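Local coordinates for protein endonuclease NucS (Thermococcus kodakarensis KOD1, PDB 5GKE) that cleaves DNA as a two-subunit, mismatch-restricting endonuclease, joining a PH-like N-terminal domain to a magnesium-binding nuclease domain, at residues A[7-12]-A[18-23]; A[49-54]-A[108-113]. The protein carries 1 engineered substitution. One frame throughout, in Å; residues are numbered along the deposited sequence.

Contact 1: A[7-12]-A[18-23]; sequences TVITSP and VSLVNS
Leu20 holds its CG anti to its own carbonyl carbon (chi1 -83°), which carries the isobutyl group off the helix toward the strand, where Thr7 and Ile9 receive it. In Ile9 it is CG1 that stands anti to the carbonyl carbon, with CD1 continuing in a fully extended line (chi2 -180°), so the longer branch of the side chain, rather than CG2, is offered to the helix.

The two methyls of Leu20 then divide the work. CD1 of Leu20 lies 3.7 Å from CD1 of Ile9 and 3.8 Å from CG1 of Ile9, resting against the end of that extended branch. CD2 of Leu20 turns to the preceding inward-pointing residue, with CG2 of Thr7 4.0 Å from it. The leucine thus bridges two residues spaced i, i+2 on one side of strand 6-10 and crosses both at a slant.

Thr7 is used on two sides: its methyl faces the leucine, while OG1 is hydrogen-bonded to Arg119. Val115 and Val117 of the neighbouring strand 111-118 also touch Leu20, which is buried and plugs helix 14-27 onto the sheet beside that strand pair.

Across these two segments the contact is purely apolar, a small aliphatic junction burying 130 Å² in all; it therefore depends on shape and exclusion of water, without a polar bond to fix its direction.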
loop_
_atom_site.group_PDB
_atom_site.type_symbol
_atom_site.label_atom_id
_atom_site.label_comp_id
_atom_site.label_asym_id
_atom_site.label_seq_id
_atom_site.Cartn_x
_atom_site.Cartn_y
_atom_site.Cartn_z
ATOM N N THR A 7 24.835 -4.345 -17.360
ATOM C CA THR A 7 26.180 -3.888 -17.073
ATOM C C THR A 7 26.372 -3.890 -15.564
ATOM O O THR A 7 25.531 -3.399 -14.842
ATOM C CB THR A 7 26.419 -2.470 -17.621
ATOM O OG1 THR A 7 25.857 -2.353 -18.930
ATOM C CG2 THR A 7 27.883 -2.163 -17.670
ATOM N N VAL A 8 27.467 -4.450 -15.081
ATOM C CA VAL A 8 27.657 -4.604 -13.652
ATOM C C VAL A 8 29.044 -4.155 -13.305
ATOM O O VAL A 8 30.003 -4.585 -13.938
ATOM C CB VAL A 8 27.490 -6.079 -13.184
ATOM C CG1 VAL A 8 27.808 -6.206 -11.706
ATOM C CG2 VAL A 8 26.105 -6.577 -13.450
ATOM N N ILE A 9 29.166 -3.296 -12.310
ATOM C CA ILE A 9 30.476 -2.981 -11.768
ATOM C C ILE A 9 30.459 -3.079 -10.254
ATOM O O ILE A 9 29.632 -2.459 -9.593
ATOM C CB ILE A 9 30.935 -1.579 -12.154
ATOM C CG1 ILE A 9 31.006 -1.437 -13.673
ATOM C CG2 ILE A 9 32.292 -1.278 -11.532
ATOM C CD1 ILE A 9 31.453 -0.075 -14.097
ATOM N N THR A 10 31.385 -3.852 -9.709
ATOM C CA THR A 10 31.538 -3.963 -8.273
ATOM C C THR A 10 32.587 -2.980 -7.804
ATOM O O THR A 10 33.520 -2.662 -8.541
ATOM C CB THR A 10 31.915 -5.395 -7.855
ATOM O OG1 THR A 10 33.058 -5.829 -8.610
ATOM C CG2 THR A 10 30.742 -6.338 -8.131
ATOM N N SER A 11 32.398 -2.468 -6.594
ATOM C CA SER A 11 33.292 -1.479 -5.988
ATOM C C SER A 11 33.672 -0.354 -6.942
ATOM O O SER A 11 34.850 -0.043 -7.100
ATOM C CB SER A 11 34.556 -2.162 -5.486
ATOM O OG SER A 11 34.229 -3.290 -4.705
ATOM N N PRO A 12 32.677 0.269 -7.579
ATOM C CA PRO A 12 33.072 1.183 -8.653
ATOM C C PRO A 12 33.801 2.436 -8.160
ATOM O O PRO A 12 33.654 2.863 -7.010
ATOM C CB PRO A 12 31.737 1.551 -9.298
ATOM C CG PRO A 12 30.749 1.439 -8.176
ATOM C CD PRO A 12 31.229 0.329 -7.292
ATOM N N VAL A 18 29.256 7.371 -11.665
ATOM C CA VAL A 18 28.617 8.454 -12.411
ATOM C C VAL A 18 28.218 8.015 -13.804
ATOM O O VAL A 18 27.085 8.240 -14.258
ATOM C CB VAL A 18 29.549 9.679 -12.518
ATOM C CG1 VAL A 18 28.956 10.728 -13.450
ATOM C CG2 VAL A 18 29.807 10.267 -11.138
ATOM N N SER A 19 29.162 7.367 -14.473
ATOM C CA SER A 19 28.962 6.897 -15.830
ATOM C C SER A 19 27.740 5.985 -15.960
ATOM O O SER A 19 26.910 6.172 -16.854
ATOM C CB SER A 19 30.230 6.171 -16.315
ATOM O OG SER A 19 30.023 5.602 -17.597
ATOM N N LEU A 20 27.623 5.009 -15.059
ATOM C CA LEU A 20 26.510 4.051 -15.110
ATOM C C LEU A 20 25.179 4.645 -14.718
ATOM O O LEU A 20 24.164 4.380 -15.362
ATOM C CB LEU A 20 26.787 2.858 -14.216
ATOM C CG LEU A 20 27.666 1.807 -14.901
ATOM C CD1 LEU A 20 27.755 0.540 -14.059
ATOM C CD2 LEU A 20 27.084 1.498 -16.250
ATOM N N VAL A 21 25.163 5.436 -13.653
ATOM C CA VAL A 21 23.930 6.119 -13.292
ATOM C C VAL A 21 23.426 6.927 -14.481
ATOM O O VAL A 21 22.282 6.757 -14.914
ATOM C CB VAL A 21 24.118 7.034 -12.096
ATOM C CG1 VAL A 21 22.857 7.807 -11.863
ATOM C CG2 VAL A 21 24.498 6.207 -10.858
ATOM N N ASN A 22 24.306 7.764 -15.032
ATOM C CA ASN A 22 23.963 8.626 -16.161
ATOM C C ASN A 22 23.381 7.830 -17.302
ATOM O O ASN A 22 22.297 8.131 -17.818
ATOM C CB ASN A 22 25.191 9.381 -16.662
ATOM C CG ASN A 22 25.660 10.455 -15.699
ATOM O OD1 ASN A 22 24.908 10.908 -14.823
ATOM N ND2 ASN A 22 26.914 10.876 -15.863
ATOM N N SER A 23 24.121 6.801 -17.681
ATOM C CA SER A 23 23.732 5.932 -18.770
ATOM C C SER A 23 22.361 5.311 -18.529
ATOM O O SER A 23 21.521 5.262 -19.435
ATOM C CB SER A 23 24.782 4.845 -18.960
ATOM O OG SER A 23 24.282 3.858 -19.844
#

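Contact 2: A[49-54]-A[108-113]; sequences LGSGDR and ELEEVY
Two side-chain hydrogen bonds join the segments, one from Ser51 to Glu110 and one from Tyr113 to Asp53. In the first, Ser51 OG donates to Glu110 OE1 over 2.6 Å, entering by the syn lone pair, on the side of the other carboxylate oxygen; Glu110 OE2 is consequently only 2.9 Å from Ser51 OG. The glutamate arrives as an extended arm beyond CG (chi2 177°), long enough to span the gap between the two backbones. In the second, Tyr113 OH gives its hydrogen to Asp53 OD1 at 2.8 Å. That oxygen sits at the edge of the phenol ring, yet the hydroxyl meets the carboxylate from above its plane, 36° out of it, and the ring and carboxylate planes stand 82° apart.

Ionic links extend from these groups. Asp53 OD2 forms a salt bridge with Lys5 and accepts a hydrogen bond from the backbone N of Glu121, both of the second subunit, so the aspartate is gripped through both oxygens. This neighbouring lysine probably helps to stabilise its negative charge.

Within segment 49-54 a further grip spans the corner at Ser51. Arg54 NH1 and Arg54 NH2 both bond to Gly50 O, at 2.8 and 2.9 Å, with the acceptor lying in the guanidinium plane. Gly52 CA covers one face of that flat group and Leu49 CD2 the other.

Glu110 and Glu111 both face Arg36 of strand 30-42, a classic beta bulge. Strand 30-42 pairs with the strands of both segments, so the polar bonds tie together two chain corners flanking it in the antiparallel sheet of the PH-like N-terminal domain.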
loop_
_atom_site.group_PDB
_atom_site.type_symbol
_atom_site.label_atom_id
_atom_site.label_comp_id
_atom_site.label_asym_id
_atom_site.label_seq_id
_atom_site.Cartn_x
_atom_site.Cartn_y
_atom_site.Cartn_z
ATOM N N LEU A 49 17.359 7.941 8.084
ATOM C CA LEU A 49 17.863 6.587 8.205
ATOM C C LEU A 49 19.389 6.620 8.251
ATOM O O LEU A 49 20.026 7.138 7.329
ATOM C CB LEU A 49 17.356 5.727 7.038
ATOM C CG LEU A 49 17.623 4.229 7.127
ATOM C CD1 LEU A 49 16.966 3.659 8.371
ATOM C CD2 LEU A 49 17.151 3.505 5.858
ATOM N N GLY A 50 19.972 6.077 9.320
ATOM C CA GLY A 50 21.425 6.026 9.457
ATOM C C GLY A 50 22.119 4.977 8.588
ATOM O O GLY A 50 21.454 4.206 7.878
ATOM N N SER A 51 23.454 4.946 8.665
ATOM C CA SER A 51 24.303 4.080 7.831
ATOM C C SER A 51 23.910 2.622 7.886
ATOM O O SER A 51 23.807 2.037 8.959
ATOM C CB SER A 51 25.775 4.187 8.241
ATOM O OG SER A 51 26.342 5.429 7.875
ATOM N N GLY A 52 23.727 2.033 6.714
ATOM C CA GLY A 52 23.330 0.642 6.609
ATOM C C GLY A 52 23.338 0.215 5.155
ATOM O O GLY A 52 23.292 1.051 4.242
ATOM N N ASP A 53 23.407 -1.090 4.933
ATOM C CA ASP A 53 23.424 -1.602 3.582
ATOM C C ASP A 53 22.013 -1.760 3.059
ATOM O O ASP A 53 21.151 -2.312 3.745
ATOM C CB ASP A 53 24.155 -2.942 3.516
ATOM C CG ASP A 53 25.597 -2.837 3.939
ATOM O OD1 ASP A 53 26.142 -1.710 3.956
ATOM O OD2 ASP A 53 26.184 -3.884 4.253
ATOM N N ARG A 54 21.781 -1.290 1.837
ATOM C CA ARG A 54 20.477 -1.425 1.212
ATOM C C ARG A 54 20.595 -1.653 -0.285
ATOM O O ARG A 54 21.615 -1.359 -0.905
ATOM C CB ARG A 54 19.607 -0.175 1.477
ATOM C CG ARG A 54 19.159 -0.019 2.915
ATOM C CD ARG A 54 19.916 1.096 3.618
ATOM N NE ARG A 54 19.854 0.961 5.070
ATOM C CZ ARG A 54 20.212 1.909 5.935
ATOM N NH1 ARG A 54 20.631 3.084 5.485
ATOM N NH2 ARG A 54 20.131 1.689 7.249
ATOM N N GLU A 108 22.657 9.335 0.470
ATOM C CA GLU A 108 24.092 9.524 0.553
ATOM C C GLU A 108 24.796 8.188 0.384
ATOM O O GLU A 108 24.648 7.297 1.217
ATOM C CB GLU A 108 24.468 10.146 1.894
ATOM C CG GLU A 108 25.935 10.551 1.983
ATOM C CD GLU A 108 26.370 10.953 3.389
ATOM O OE1 GLU A 108 25.493 11.245 4.237
ATOM O OE2 GLU A 108 27.596 10.971 3.641
ATOM N N LEU A 109 25.600 8.047 -0.661
ATOM C CA LEU A 109 26.257 6.770 -0.892
ATOM C C LEU A 109 27.620 6.791 -0.224
ATOM O O LEU A 109 28.539 7.444 -0.704
ATOM C CB LEU A 109 26.390 6.517 -2.385
ATOM C CG LEU A 109 25.066 6.558 -3.140
ATOM C CD1 LEU A 109 25.298 6.547 -4.642
ATOM C CD2 LEU A 109 24.220 5.371 -2.735
ATOM N N GLU A 110 27.750 6.071 0.882
ATOM C CA GLU A 110 29.002 6.060 1.622
ATOM C C GLU A 110 29.998 5.074 1.030
ATOM O O GLU A 110 31.181 5.370 0.939
ATOM C CB GLU A 110 28.746 5.733 3.085
ATOM C CG GLU A 110 27.877 6.757 3.763
ATOM C CD GLU A 110 27.564 6.394 5.191
ATOM O OE1 GLU A 110 27.147 5.235 5.433
ATOM O OE2 GLU A 110 27.747 7.272 6.067
ATOM N N GLU A 111 29.518 3.885 0.682
ATOM C CA GLU A 111 30.303 2.933 -0.094
ATOM C C GLU A 111 29.439 2.180 -1.093
ATOM O O GLU A 111 28.508 1.484 -0.715
ATOM C CB GLU A 111 31.002 1.949 0.838
ATOM C CG GLU A 111 31.865 0.928 0.129
ATOM C CD GLU A 111 32.670 0.095 1.109
ATOM O OE1 GLU A 111 32.541 0.332 2.335
ATOM O OE2 GLU A 111 33.432 -0.792 0.660
ATOM N N VAL A 112 29.757 2.269 -2.367
ATOM C CA VAL A 112 28.931 1.562 -3.325
ATOM C C VAL A 112 29.539 0.192 -3.635
ATOM O O VAL A 112 30.585 0.101 -4.264
ATOM C CB VAL A 112 28.763 2.385 -4.614
ATOM C CG1 VAL A 112 28.008 1.582 -5.669
ATOM C CG2 VAL A 112 28.065 3.720 -4.305
ATOM N N TYR A 113 28.880 -0.873 -3.195
ATOM C CA TYR A 113 29.394 -2.227 -3.415
ATOM C C TYR A 113 29.139 -2.699 -4.835
ATOM O O TYR A 113 29.925 -3.445 -5.414
ATOM C CB TYR A 113 28.759 -3.225 -2.452
ATOM C CG TYR A 113 28.778 -2.825 -0.998
ATOM C CD1 TYR A 113 29.977 -2.738 -0.294
ATOM C CD2 TYR A 113 27.590 -2.569 -0.312
ATOM C CE1 TYR A 113 29.996 -2.381 1.051
ATOM C CE2 TYR A 113 27.605 -2.216 1.029
ATOM C CZ TYR A 113 28.807 -2.127 1.704
ATOM O OH TYR A 113 28.823 -1.780 3.030
#

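How the contacts relate
From the N terminus the chain runs along strand 6-10, turns, and enters helix 14-27; contact 1 closes this short loop of five intervening residues. Contact 2 comes later and in series, neither nesting in nor crossing the first: its loop spans 53 residues, rich in strand and without helix, between 49-54 and 108-113. The two meet through the sheet, since strands 6-10 and 111-118 are neighbours. Ser11 N lies 2.9 Å from Tyr113 O, a probable hydrogen bond, and Pro12 packs on Val112. Their centres are about 16 Å apart, and residues of both reach the second subunit, placing strand 6-10 and the sheet corners at the dimer partner.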